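Long-range contacts in GrgF (Penicillium sp. sh18, PDB 6LZH), which acts as a polyketide transferase of the alpha/beta hydrolase fold in the biosynthesis of the fungal furanone gregatin A: residues 232-237 / 259-264; 133-138 / 286-291; 238-243 / 267-272; 222-227 / 253-258. One frame throughout, in Å; residues are numbered along the deposited sequence.

Interaction 1. Residues 232-237 / 259-264. With NA (sodium ion), chain C.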
loop_
_atom_site.group_PDB
_atom_site.type_symbol
_atom_site.label_atom_id
_atom_site.label_comp_id
_atom_site.label_asym_id
_atom_site.label_seq_id
_atom_site.Cartn_x
_atom_site.Cartn_y
_atom_site.Cartn_z
ATOM N N ALA A 232 -11.521 -17.427 10.213
ATOM C CA ALA A 232 -11.078 -16.216 10.890
ATOM C C ALA A 232 -11.951 -15.940 12.105
ATOM O O ALA A 232 -13.175 -16.109 12.060
ATOM C CB ALA A 232 -11.118 -14.998 9.953
ATOM N N MET A 233 -11.318 -15.525 13.196
ATOM C CA MET A 233 -12.030 -15.207 14.420
ATOM C C MET A 233 -11.712 -13.785 14.842
ATOM O O MET A 233 -10.539 -13.400 14.902
ATOM C CB MET A 233 -11.651 -16.171 15.540
ATOM C CG MET A 233 -12.272 -15.793 16.838
ATOM S SD MET A 233 -11.869 -17.053 18.089
ATOM C CE MET A 233 -12.790 -16.407 19.483
ATOM N N MET A 234 -12.741 -13.013 15.165
ATOM C CA MET A 234 -12.521 -11.712 15.767
ATOM C C MET A 234 -12.923 -11.747 17.229
ATOM O O MET A 234 -13.965 -12.321 17.585
ATOM C CB MET A 234 -13.309 -10.609 15.061
ATOM C CG MET A 234 -12.830 -9.227 15.507
ATOM S SD MET A 234 -13.671 -7.932 14.594
ATOM C CE MET A 234 -12.984 -8.128 12.945
ATOM N N VAL A 235 -12.109 -11.107 18.062
ATOM C CA VAL A 235 -12.345 -11.015 19.503
ATOM C C VAL A 235 -12.433 -9.543 19.860
ATOM O O VAL A 235 -11.416 -8.830 19.870
ATOM C CB VAL A 235 -11.255 -11.721 20.312
ATOM C CG1 VAL A 235 -11.524 -11.563 21.809
ATOM C CG2 VAL A 235 -11.197 -13.187 19.903
ATOM N N THR A 236 -13.651 -9.084 20.143
ATOM C CA THR A 236 -13.958 -7.661 20.197
ATOM C C THR A 236 -14.432 -7.307 21.600
ATOM O O THR A 236 -15.470 -7.824 22.046
ATOM C CB THR A 236 -15.029 -7.308 19.154
ATOM O OG1 THR A 236 -14.482 -7.443 17.835
ATOM C CG2 THR A 236 -15.527 -5.887 19.338
ATOM N N PRO A 237 -13.718 -6.453 22.331
ATOM C CA PRO A 237 -14.250 -5.974 23.608
ATOM C C PRO A 237 -15.534 -5.200 23.355
ATOM O O PRO A 237 -15.650 -4.479 22.362
ATOM C CB PRO A 237 -13.130 -5.078 24.152
ATOM C CG PRO A 237 -11.860 -5.517 23.398
ATOM C CD PRO A 237 -12.396 -5.870 22.024
ATOM N N LYS A 259 -16.366 -17.344 9.534
ATOM C CA LYS A 259 -15.860 -16.317 10.429
ATOM C C LYS A 259 -16.606 -16.444 11.741
ATOM O O LYS A 259 -17.783 -16.799 11.754
ATOM C CB LYS A 259 -16.028 -14.904 9.853
ATOM C CG LYS A 259 -17.490 -14.525 9.621
ATOM C CD LYS A 259 -17.633 -13.173 8.937
ATOM C CE LYS A 259 -19.112 -12.778 8.833
ATOM N NZ LYS A 259 -19.258 -11.414 8.253
ATOM N N GLU A 260 -15.912 -16.195 12.842
ATOM C CA GLU A 260 -16.520 -16.347 14.157
ATOM C C GLU A 260 -16.173 -15.157 15.032
ATOM O O GLU A 260 -15.036 -14.672 15.022
ATOM C CB GLU A 260 -16.067 -17.654 14.841
ATOM C CG GLU A 260 -16.412 -18.902 14.030
ATOM C CD GLU A 260 -16.044 -20.197 14.746
ATOM O OE1 GLU A 260 -15.829 -20.163 15.978
ATOM O OE2 GLU A 260 -15.983 -21.247 14.062
ATOM N N LEU A 261 -17.158 -14.697 15.796
ATOM C CA LEU A 261 -17.041 -13.500 16.616
ATOM C C LEU A 261 -17.181 -13.853 18.089
ATOM O O LEU A 261 -18.138 -14.532 18.477
ATOM C CB LEU A 261 -18.121 -12.479 16.247
ATOM C CG LEU A 261 -18.158 -11.208 17.104
ATOM C CD1 LEU A 261 -16.875 -10.370 16.918
ATOM C CD2 LEU A 261 -19.393 -10.382 16.750
ATOM N N ASP A 262 -16.258 -13.358 18.909
ATOM C CA ASP A 262 -16.406 -13.383 20.364
ATOM C C ASP A 262 -16.416 -11.952 20.875
ATOM O O ASP A 262 -15.498 -11.184 20.576
ATOM C CB ASP A 262 -15.269 -14.170 21.024
ATOM C CG ASP A 262 -15.453 -14.302 22.523
ATOM O OD1 ASP A 262 -16.599 -14.084 22.984
ATOM O OD2 ASP A 262 -14.473 -14.638 23.223
ATOM N N ILE A 263 -17.462 -11.581 21.614
ATOM C CA ILE A 263 -17.538 -10.279 22.273
ATOM C C ILE A 263 -17.079 -10.442 23.712
ATOM O O ILE A 263 -17.623 -11.276 24.441
ATOM C CB ILE A 263 -18.973 -9.717 22.242
ATOM C CG1 ILE A 263 -19.499 -9.628 20.812
ATOM C CG2 ILE A 263 -19.016 -8.349 22.933
ATOM C CD1 ILE A 263 -18.867 -8.525 19.999
ATOM N N LEU A 264 -16.128 -9.612 24.152
ATOM C CA LEU A 264 -15.692 -9.663 25.554
ATOM C C LEU A 264 -16.600 -8.734 26.349
ATOM O O LEU A 264 -16.398 -7.518 26.373
ATOM C CB LEU A 264 -14.231 -9.271 25.696
ATOM C CG LEU A 264 -13.211 -10.053 24.861
ATOM C CD1 LEU A 264 -11.806 -9.621 25.232
ATOM C CD2 LEU A 264 -13.377 -11.556 25.070
HETATM NA NA NA C . -17.835 -13.611 25.030
HETATM O O HOH W 1 -15.644 -14.450 25.827
HETATM O O HOH W 2 -17.569 -12.406 27.507
#

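Interaction 2. Residues 133-138 / 286-291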
loop_
_atom_site.group_PDB
_atom_site.type_symbol
_atom_site.label_atom_id
_atom_site.label_comp_id
_atom_site.label_asym_id
_atom_site.label_seq_id
_atom_site.Cartn_x
_atom_site.Cartn_y
_atom_site.Cartn_z
ATOM N N ALA A 133 -5.582 -20.559 9.851
ATOM C CA ALA A 133 -6.582 -19.882 10.677
ATOM C C ALA A 133 -5.990 -18.560 11.136
ATOM O O ALA A 133 -4.773 -18.409 11.205
ATOM C CB ALA A 133 -6.995 -20.739 11.891
ATOM N N ALA A 134 -6.867 -17.604 11.456
ATOM C CA ALA A 134 -6.426 -16.281 11.875
ATOM C C ALA A 134 -7.310 -15.796 13.012
ATOM O O ALA A 134 -8.530 -15.976 12.961
ATOM C CB ALA A 134 -6.473 -15.268 10.719
ATOM N N ILE A 135 -6.694 -15.172 14.027
ATOM C CA ILE A 135 -7.415 -14.575 15.152
ATOM C C ILE A 135 -7.002 -13.116 15.286
ATOM O O ILE A 135 -5.805 -12.813 15.402
ATOM C CB ILE A 135 -7.134 -15.315 16.473
ATOM C CG1 ILE A 135 -7.552 -16.794 16.374
ATOM C CG2 ILE A 135 -7.841 -14.573 17.640
ATOM C CD1 ILE A 135 -7.014 -17.658 17.565
ATOM N N ALA A 136 -7.991 -12.215 15.297
ATOM C CA ALA A 136 -7.755 -10.792 15.517
ATOM C C ALA A 136 -8.399 -10.380 16.837
ATOM O O ALA A 136 -9.610 -10.539 17.019
ATOM C CB ALA A 136 -8.309 -9.954 14.357
ATOM N N VAL A 137 -7.592 -9.865 17.755
ATOM C CA VAL A 137 -8.064 -9.410 19.057
ATOM C C VAL A 137 -8.051 -7.891 19.085
ATOM O O VAL A 137 -6.991 -7.272 18.919
ATOM C CB VAL A 137 -7.205 -9.977 20.196
ATOM C CG1 VAL A 137 -7.719 -9.448 21.509
ATOM C CG2 VAL A 137 -7.187 -11.512 20.157
ATOM N N ALA A 138 -9.232 -7.290 19.337
ATOM C CA ALA A 138 -9.448 -5.856 19.350
ATOM C C ALA A 138 -8.712 -5.151 18.206
ATOM O O ALA A 138 -7.933 -4.220 18.461
ATOM C CB ALA A 138 -9.041 -5.280 20.706
ATOM N N ASP A 286 -10.198 -23.387 21.332
ATOM C CA ASP A 286 -11.231 -24.242 20.750
ATOM C C ASP A 286 -11.443 -23.916 19.273
ATOM O O ASP A 286 -11.585 -24.819 18.439
ATOM C CB ASP A 286 -12.541 -24.075 21.531
ATOM C CG ASP A 286 -13.572 -25.117 21.153
ATOM O OD1 ASP A 286 -13.357 -26.297 21.494
ATOM O OD2 ASP A 286 -14.581 -24.771 20.488
ATOM N N PHE A 287 -11.464 -22.624 18.937
ATOM C CA PHE A 287 -11.522 -22.205 17.538
ATOM C C PHE A 287 -10.391 -22.832 16.735
ATOM O O PHE A 287 -10.617 -23.419 15.676
ATOM C CB PHE A 287 -11.461 -20.681 17.464
ATOM C CG PHE A 287 -11.274 -20.144 16.075
ATOM C CD1 PHE A 287 -12.347 -20.036 15.208
ATOM C CD2 PHE A 287 -10.022 -19.735 15.634
ATOM C CE1 PHE A 287 -12.174 -19.523 13.912
ATOM C CE2 PHE A 287 -9.851 -19.220 14.332
ATOM C CZ PHE A 287 -10.912 -19.126 13.489
ATOM N N LEU A 288 -9.159 -22.715 17.235
ATOM C CA LEU A 288 -8.013 -23.301 16.545
ATOM C C LEU A 288 -8.123 -24.819 16.445
ATOM O O LEU A 288 -7.768 -25.401 15.411
ATOM C CB LEU A 288 -6.719 -22.902 17.256
ATOM C CG LEU A 288 -6.353 -21.394 17.229
ATOM C CD1 LEU A 288 -5.088 -21.099 18.027
ATOM C CD2 LEU A 288 -6.199 -20.846 15.800
ATOM N N LYS A 289 -8.578 -25.483 17.517
ATOM C CA LYS A 289 -8.682 -26.945 17.487
ATOM C C LYS A 289 -9.707 -27.393 16.458
ATOM O O LYS A 289 -9.465 -28.340 15.702
ATOM C CB LYS A 289 -9.047 -27.488 18.876
ATOM C CG LYS A 289 -7.904 -27.467 19.870
ATOM C CD LYS A 289 -8.342 -27.953 21.258
ATOM C CE LYS A 289 -7.520 -29.168 21.671
ATOM N NZ LYS A 289 -7.587 -29.481 23.132
ATOM N N ARG A 290 -10.848 -26.703 16.399
ATOM C CA ARG A 290 -11.898 -27.084 15.464
ATOM C C ARG A 290 -11.470 -26.884 14.009
ATOM O O ARG A 290 -11.758 -27.728 13.157
ATOM C CB ARG A 290 -13.177 -26.289 15.773
ATOM C CG ARG A 290 -13.834 -26.674 17.094
ATOM C CD ARG A 290 -15.202 -26.004 17.262
ATOM N NE ARG A 290 -15.087 -24.630 17.752
ATOM C CZ ARG A 290 -15.180 -23.547 16.984
ATOM N NH1 ARG A 290 -15.408 -23.649 15.679
ATOM N NH2 ARG A 290 -15.068 -22.350 17.526
ATOM N N HIS A 291 -10.758 -25.796 13.707
ATOM C CA HIS A 291 -10.477 -25.469 12.310
ATOM C C HIS A 291 -9.142 -26.010 11.805
ATOM O O HIS A 291 -9.001 -26.255 10.601
ATOM C CB HIS A 291 -10.523 -23.950 12.110
ATOM C CG HIS A 291 -11.915 -23.397 12.115
ATOM N ND1 HIS A 291 -12.782 -23.564 11.055
ATOM C CD2 HIS A 291 -12.593 -22.694 13.053
ATOM C CE1 HIS A 291 -13.940 -22.992 11.344
ATOM N NE2 HIS A 291 -13.853 -22.460 12.554
#

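Interaction 3. Residues 238-243 / 267-272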
loop_
_atom_site.group_PDB
_atom_site.type_symbol
_atom_site.label_atom_id
_atom_site.label_comp_id
_atom_site.label_asym_id
_atom_site.label_seq_id
_atom_site.Cartn_x
_atom_site.Cartn_y
_atom_site.Cartn_z
ATOM N N GLU A 238 -16.526 -5.404 24.233
ATOM C CA GLU A 238 -17.830 -4.767 24.035
ATOM C C GLU A 238 -17.738 -3.252 24.146
ATOM O O GLU A 238 -18.459 -2.528 23.445
ATOM C CB GLU A 238 -18.855 -5.305 25.040
ATOM C CG GLU A 238 -20.194 -4.534 25.073
ATOM C CD GLU A 238 -21.109 -4.958 26.235
ATOM O OE1 GLU A 238 -20.684 -5.752 27.098
ATOM O OE2 GLU A 238 -22.256 -4.474 26.299
ATOM N N LEU A 239 -16.853 -2.760 24.997
ATOM C CA LEU A 239 -16.785 -1.355 25.372
ATOM C C LEU A 239 -15.456 -0.741 24.952
ATOM O O LEU A 239 -14.867 0.072 25.675
ATOM C CB LEU A 239 -17.004 -1.196 26.875
ATOM C CG LEU A 239 -18.288 -1.853 27.397
ATOM C CD1 LEU A 239 -18.368 -1.725 28.932
ATOM C CD2 LEU A 239 -19.530 -1.262 26.695
ATOM N N ASP A 240 -14.969 -1.122 23.769
ATOM C CA ASP A 240 -13.686 -0.635 23.271
ATOM C C ASP A 240 -13.893 0.782 22.745
ATOM O O ASP A 240 -14.544 0.981 21.717
ATOM C CB ASP A 240 -13.124 -1.558 22.182
ATOM C CG ASP A 240 -11.626 -1.348 21.958
ATOM O OD1 ASP A 240 -11.140 -0.199 22.167
ATOM O OD2 ASP A 240 -10.927 -2.324 21.575
ATOM N N VAL A 241 -13.345 1.767 23.457
ATOM C CA VAL A 241 -13.411 3.153 23.019
ATOM C C VAL A 241 -12.110 3.621 22.383
ATOM O O VAL A 241 -12.079 4.716 21.800
ATOM C CB VAL A 241 -13.817 4.077 24.190
ATOM C CG1 VAL A 241 -15.252 3.759 24.609
ATOM C CG2 VAL A 241 -12.875 3.909 25.371
ATOM N N SER A 242 -11.053 2.811 22.435
ATOM C CA SER A 242 -9.761 3.094 21.820
ATOM C C SER A 242 -9.718 2.631 20.364
ATOM O O SER A 242 -9.360 3.405 19.471
ATOM C CB SER A 242 -8.641 2.426 22.625
ATOM O OG SER A 242 -8.659 2.882 23.969
ATOM N N CYS A 243 -10.062 1.365 20.119
ATOM C CA CYS A 243 -10.345 0.827 18.793
ATOM C C CYS A 243 -11.850 0.621 18.762
ATOM O O CYS A 243 -12.328 -0.458 19.140
ATOM C CB CYS A 243 -9.637 -0.507 18.547
ATOM S SG CYS A 243 -7.876 -0.457 18.354
ATOM N N LYS A 267 -15.829 -5.297 28.669
ATOM C CA LYS A 267 -14.405 -5.010 28.620
ATOM C C LYS A 267 -14.099 -3.959 27.568
ATOM O O LYS A 267 -14.769 -3.874 26.530
ATOM C CB LYS A 267 -13.599 -6.279 28.327
ATOM C CG LYS A 267 -13.871 -7.425 29.307
ATOM C CD LYS A 267 -13.633 -6.993 30.748
ATOM C CE LYS A 267 -13.909 -8.144 31.704
ATOM N NZ LYS A 267 -13.643 -7.754 33.118
ATOM N N GLY A 268 -13.072 -3.160 27.858
ATOM C CA GLY A 268 -12.530 -2.198 26.923
ATOM C C GLY A 268 -11.323 -2.750 26.194
ATOM O O GLY A 268 -11.086 -3.964 26.158
ATOM N N HIS A 269 -10.520 -1.833 25.640
ATOM C CA HIS A 269 -9.474 -2.210 24.693
ATOM C C HIS A 269 -8.394 -3.055 25.339
ATOM O O HIS A 269 -7.808 -3.927 24.687
ATOM C CB HIS A 269 -8.825 -0.971 24.080
ATOM C CG HIS A 269 -7.902 -1.291 22.947
ATOM N ND1 HIS A 269 -8.321 -1.952 21.809
ATOM C CD2 HIS A 269 -6.578 -1.055 22.783
ATOM C CE1 HIS A 269 -7.292 -2.109 20.995
ATOM N NE2 HIS A 269 -6.227 -1.559 21.554
ATOM N N LEU A 270 -8.098 -2.790 26.599
ATOM C CA LEU A 270 -7.005 -3.417 27.322
ATOM C C LEU A 270 -7.438 -4.121 28.590
ATOM O O LEU A 270 -6.846 -5.144 28.947
ATOM C CB LEU A 270 -5.971 -2.353 27.712
ATOM C CG LEU A 270 -4.495 -2.705 27.633
ATOM C CD1 LEU A 270 -4.155 -2.920 26.178
ATOM C CD2 LEU A 270 -3.671 -1.562 28.236
ATOM N N ASP A 271 -8.442 -3.591 29.295
ATOM C CA ASP A 271 -8.746 -4.073 30.637
ATOM C C ASP A 271 -9.274 -5.498 30.654
ATOM O O ASP A 271 -9.432 -6.074 31.741
ATOM C CB ASP A 271 -9.723 -3.121 31.343
ATOM C CG ASP A 271 -10.994 -2.868 30.553
ATOM O OD1 ASP A 271 -11.582 -3.838 30.017
ATOM O OD2 ASP A 271 -11.427 -1.693 30.504
ATOM N N TRP A 272 -9.517 -6.105 29.490
ATOM C CA TRP A 272 -9.822 -7.529 29.505
ATOM C C TRP A 272 -8.662 -8.355 30.059
ATOM O O TRP A 272 -8.875 -9.506 30.454
ATOM C CB TRP A 272 -10.206 -8.009 28.095
ATOM C CG TRP A 272 -9.150 -7.776 27.085
ATOM C CD1 TRP A 272 -9.032 -6.699 26.253
ATOM C CD2 TRP A 272 -8.036 -8.632 26.795
ATOM N NE1 TRP A 272 -7.909 -6.829 25.471
ATOM C CE2 TRP A 272 -7.284 -8.009 25.784
ATOM C CE3 TRP A 272 -7.603 -9.862 27.298
ATOM C CZ2 TRP A 272 -6.113 -8.579 25.260
ATOM C CZ3 TRP A 272 -6.438 -10.425 26.774
ATOM C CH2 TRP A 272 -5.719 -9.787 25.768
HETATM O O HOH W 3 -11.459 0.863 25.619
#

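Interaction 4. Residues 222-227 / 253-258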
loop_
_atom_site.group_PDB
_atom_site.type_symbol
_atom_site.label_atom_id
_atom_site.label_comp_id
_atom_site.label_asym_id
_atom_site.label_seq_id
_atom_site.Cartn_x
_atom_site.Cartn_y
_atom_site.Cartn_z
ATOM N N ASN A 222 -11.094 -3.175 2.610
ATOM C CA ASN A 222 -11.049 -3.488 1.184
ATOM C C ASN A 222 -10.495 -4.874 0.873
ATOM O O ASN A 222 -10.580 -5.300 -0.287
ATOM C CB ASN A 222 -10.205 -2.454 0.453
ATOM C CG ASN A 222 -10.962 -1.160 0.178
ATOM O OD1 ASN A 222 -10.491 -0.311 -0.572
ATOM N ND2 ASN A 222 -12.138 -1.013 0.779
ATOM N N VAL A 223 -9.902 -5.579 1.846
ATOM C CA VAL A 223 -9.313 -6.873 1.516
ATOM C C VAL A 223 -9.813 -7.997 2.420
ATOM O O VAL A 223 -9.559 -9.171 2.132
ATOM C CB VAL A 223 -7.768 -6.807 1.533
ATOM C CG1 VAL A 223 -7.265 -5.603 0.707
ATOM C CG2 VAL A 223 -7.218 -6.763 2.957
ATOM N N VAL A 224 -10.529 -7.675 3.506
ATOM C CA VAL A 224 -10.919 -8.751 4.426
ATOM C C VAL A 224 -11.931 -9.712 3.800
ATOM O O VAL A 224 -12.052 -10.864 4.247
ATOM C CB VAL A 224 -11.457 -8.201 5.758
ATOM C CG1 VAL A 224 -10.332 -7.564 6.551
ATOM C CG2 VAL A 224 -12.641 -7.228 5.535
ATOM N N GLN A 225 -12.638 -9.290 2.745
ATOM C CA GLN A 225 -13.535 -10.219 2.062
ATOM C C GLN A 225 -12.781 -11.364 1.401
ATOM O O GLN A 225 -13.390 -12.400 1.107
ATOM C CB GLN A 225 -14.393 -9.482 1.026
ATOM C CG GLN A 225 -13.633 -9.004 -0.185
ATOM C CD GLN A 225 -13.172 -7.560 -0.048
ATOM O OE1 GLN A 225 -12.875 -7.087 1.065
ATOM N NE2 GLN A 225 -13.134 -6.838 -1.174
ATOM N N TYR A 226 -11.471 -11.220 1.195
ATOM C CA TYR A 226 -10.660 -12.268 0.580
ATOM C C TYR A 226 -10.112 -13.280 1.575
ATOM O O TYR A 226 -9.447 -14.240 1.166
ATOM C CB TYR A 226 -9.491 -11.657 -0.189
ATOM C CG TYR A 226 -9.895 -10.642 -1.248
ATOM C CD1 TYR A 226 -10.858 -10.942 -2.200
ATOM C CD2 TYR A 226 -9.302 -9.398 -1.290
ATOM C CE1 TYR A 226 -11.213 -10.035 -3.175
ATOM C CE2 TYR A 226 -9.655 -8.472 -2.260
ATOM C CZ TYR A 226 -10.611 -8.796 -3.200
ATOM O OH TYR A 226 -10.961 -7.869 -4.166
ATOM N N ILE A 227 -10.329 -13.090 2.871
ATOM C CA ILE A 227 -9.822 -14.078 3.814
ATOM C C ILE A 227 -10.468 -15.433 3.551
ATOM O O ILE A 227 -9.786 -16.457 3.453
ATOM C CB ILE A 227 -10.042 -13.598 5.257
ATOM C CG1 ILE A 227 -9.238 -12.315 5.518
ATOM C CG2 ILE A 227 -9.690 -14.720 6.249
ATOM C CD1 ILE A 227 -9.650 -11.583 6.788
ATOM N N GLU A 253 -18.345 -7.442 9.703
ATOM C CA GLU A 253 -19.463 -7.515 8.773
ATOM C C GLU A 253 -18.983 -7.616 7.330
ATOM O O GLU A 253 -19.626 -8.283 6.513
ATOM C CB GLU A 253 -20.388 -6.314 8.980
ATOM C CG GLU A 253 -21.147 -6.421 10.304
ATOM C CD GLU A 253 -22.130 -5.298 10.556
ATOM O OE1 GLU A 253 -23.161 -5.241 9.854
ATOM O OE2 GLU A 253 -21.882 -4.488 11.474
ATOM N N HIS A 254 -17.827 -7.016 7.009
ATOM C CA HIS A 254 -17.267 -7.089 5.660
ATOM C C HIS A 254 -16.609 -8.429 5.358
ATOM O O HIS A 254 -16.393 -8.751 4.185
ATOM C CB HIS A 254 -16.242 -5.968 5.448
ATOM C CG HIS A 254 -16.861 -4.636 5.176
ATOM N ND1 HIS A 254 -17.291 -3.796 6.179
ATOM C CD2 HIS A 254 -17.128 -3.999 4.011
ATOM C CE1 HIS A 254 -17.790 -2.694 5.643
ATOM N NE2 HIS A 254 -17.704 -2.794 4.329
ATOM N N MET A 255 -16.292 -9.219 6.377
ATOM C CA MET A 255 -15.695 -10.519 6.132
ATOM C C MET A 255 -16.751 -11.543 5.689
ATOM O O MET A 255 -17.948 -11.416 5.970
ATOM C CB MET A 255 -14.966 -11.011 7.392
ATOM C CG MET A 255 -13.776 -10.114 7.761
ATOM S SD MET A 255 -13.293 -10.220 9.499
ATOM C CE MET A 255 -12.799 -11.930 9.625
ATOM N N LYS A 256 -16.288 -12.573 4.989
ATOM C CA LYS A 256 -17.139 -13.694 4.609
ATOM C C LYS A 256 -16.991 -14.863 5.586
ATOM O O LYS A 256 -15.997 -14.974 6.317
ATOM C CB LYS A 256 -16.804 -14.166 3.197
ATOM C CG LYS A 256 -17.193 -13.182 2.084
ATOM C CD LYS A 256 -16.428 -13.545 0.812
ATOM C CE LYS A 256 -17.242 -13.357 -0.452
ATOM N NZ LYS A 256 -17.498 -11.923 -0.753
ATOM N N GLU A 257 -17.988 -15.757 5.576
ATOM C CA GLU A 257 -17.863 -17.034 6.278
ATOM C C GLU A 257 -16.790 -17.879 5.594
ATOM O O GLU A 257 -16.596 -17.770 4.384
ATOM C CB GLU A 257 -19.196 -17.792 6.281
ATOM C CG GLU A 257 -20.320 -17.149 7.120
ATOM C CD GLU A 257 -19.994 -17.117 8.597
ATOM O OE1 GLU A 257 -19.183 -17.966 9.052
ATOM O OE2 GLU A 257 -20.559 -16.253 9.301
ATOM N N PRO A 258 -16.084 -18.747 6.342
ATOM C CA PRO A 258 -16.256 -19.008 7.778
ATOM C C PRO A 258 -15.576 -17.959 8.664
ATOM O O PRO A 258 -14.370 -17.715 8.571
ATOM C CB PRO A 258 -15.616 -20.391 7.960
ATOM C CG PRO A 258 -14.515 -20.426 6.920
ATOM C CD PRO A 258 -15.006 -19.566 5.755
HETATM O O HOH W 4 -13.655 -13.131 4.426
#

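Interaction 1. Residues 232-237 / 259-264
Ala232 opens the pairing: its O accepts from Glu260 N at 2.8 Å. Met233 sends its extended chain over the same face as Glu260 and Asp262. CG lies anti to the backbone N (chi1 175°), and CE ends alongside Asp262 CB at 3.7 Å; helix 277-292 covers this face. Met234 bonds through both N and O to the same neighbour, straddling Leu261: N gives to Glu260 O and O takes from Asp262 N. Reaching both neighbours of the partner residue marks a parallel pair, axes 20° apart, here joined through helix 245-254 as a beta-alpha-beta crossover at the edge of the hydrolase sheet. Val235 follows, its CG1 3.8 Å from Leu264 CD2. Thr236 N donates to Asp262 O, and Thr236 O receives Leu264 N from 39° above the carbonyl plane. Thr236 OG1 faces Leu261 CD1 at 3.9 Å, but its hydrogen-bond partner is Gln248. On the outer edge of strand 259-264, Asp262 OD1 and Ile263 O each bind the sodium ion at 2.4 Å. A water ligand of the ion donates to Asp262 OD2. Pro237 closes the ladder with CG 4.5 Å from Leu264 CD1.

Interaction 2. Residues 133-138 / 286-291
Phe287 and Leu288 are the two bumps that helix 277-292 presses on strand 133-137, and Ala133 and Ile135 give the surface that receives them. The small CB of Ala133 leaves a shallow hollow shared by both: Leu288 CD2 lies 4.0 Å from it and Phe287 CE2 4.1 Å. Ile135 supplies the ridge beside that hollow. Its CG1 meets the CD2 side of the phenyl ring obliquely at 3.9 Å, while its CD1 reaches on to Leu288 CD2 at 3.7 Å, so the isoleucine tip seats in the groove between the ring and the leucine branch. Phe287 gets there because CG stands anti to the backbone N (chi1 170°), which aims the ring at the strand; its CE2 also comes 3.8 Å from the backbone O of Ala134. The helix runs nearly antiparallel to the strand, at 164° with axes 9.4 Å apart, in the manner of a helix layered on the central, mostly parallel sheet of an alpha/beta hydrolase. On the same side Phe287 also touches Met233 of the next strand, and Leu288 reaches Ala110 of strand 108-114. An alanine in place of Phe287 is likely to open a gap against Ile135 CG1 and Ala133 CB, leaving the isoleucine without its support on the ring side. Away from the strand, Arg290 NE bridges to Asp286 OD2 at 2.8 Å, the carboxylate oxygen lying in the guanidinium plane.

Interaction 3. Residues 238-243 / 267-272
His269 meets the 238-243 loop with almost every atom of its side chain. CB comes first, 3.1 Å from Asp240 OD1, with Ser242 CB next to it. With CG anti to the backbone N (chi1 -171°), the ring swings across that carboxylate, their planes 48° apart. ND1 gives its hydrogen to Asp240 OD2 at 2.6 Å; the N-H...O angle is 162°, OD2 uses its syn lone pair, and the acceptor lies near the ring plane. CD2 lies 4.0 Å from Ser242 CB. At the tip, CE1 lies 3.2 Å from Cys243 SG, which approaches the ring obliquely, and NE2 is 3.8 Å from the same sulfur. The ring also touches Cys115. Cys115, Asp240 and His269 are the active-site residues assigned to this enzyme, and their order and geometry fit the Cys-His-Asp catalytic triad of an alpha/beta hydrolase fold, the acid and histidine each on a loop after a strand. Second-shell bonds hold the acid: Asp240 OD1 accepts from Cys243 N at 2.8 Å, an Asx motif, and OD2 has a further, weak bond from Gln248. An alanine at Asp240 would probably leave His269 ND1 without its acceptor and the imidazole freer to turn. The loops are also joined by Leu239 N donating to Lys267 O at 2.8 Å, and by a water that accepts from both Val241 N and His269 N.

Interaction 4. Residues 222-227 / 253-258
Val224 and Met255 meet where the loop leading into strand 232-237 packs on the C-terminal end of helix 245-254, one of the crossover helices of the alpha/beta hydrolase fold. Met255 is the first residue after the helix to leave helical backbone angles, so the contact sits where the chain turns toward strand 259-264. The apolar contacts come first. Val224 CB lies 3.6 Å from Met255 CG, the two side chains meeting at a slant, and Val224 CG2 comes 3.8 Å from His254 CB. With CG1 beside the backbone N (chi1 -69°), CG2 falls between the backbone N and the carbonyl carbon, which turns it toward the helix end. Further along, Met255 bends at chi3 (63°) so that its CE faces Ile227 CD1 at 4.3 Å. Both residues also touch Ala232 of the neighbouring strand, and Ile227 extends the packing to Leu122 and Ala126 of helix 116-127. A second group of contacts sets side-chain carbons against backbone carbonyls: Gln225 CB is 3.8 Å from His254 O, and the bent chain of Lys256 brings its CD within 3.3 Å of Gln225 O. Among the polar contacts, the second subunit also reaches this loop: Asn222 OD1 is hydrogen-bonded to Asn219 and Asn222 of that subunit. Polar linkage between the segments is indirect: one water donates to Val224 O at 2.8 Å and accepts from Lys256 N at 2.7 Å.

Interaction 1 touches the other three. Its strand 232-237 is bonded to strand 133-137 of interaction 2 (Val235 N to Ala136 O 2.8 Å, a probable hydrogen bond), and Phe287 of helix 277-292 lies over the sheet face that carries Met233 and Glu260. At the C-terminal strand ends, Pro237 CB packs on Gly268 O at 3.1 Å, leading into interaction 3 and its active-site residues; Ala138 O of interaction 2 lies 3.4 Å from His269 CE1. At the other end Ala232 CB meets Met255 CE of interaction 4 at 3.5 Å. Interactions 3 and 4 have centres about 23 Å apart. The sodium ion bound in interaction 1 lies about 8 Å from the side chain of Glu238 in interaction 3.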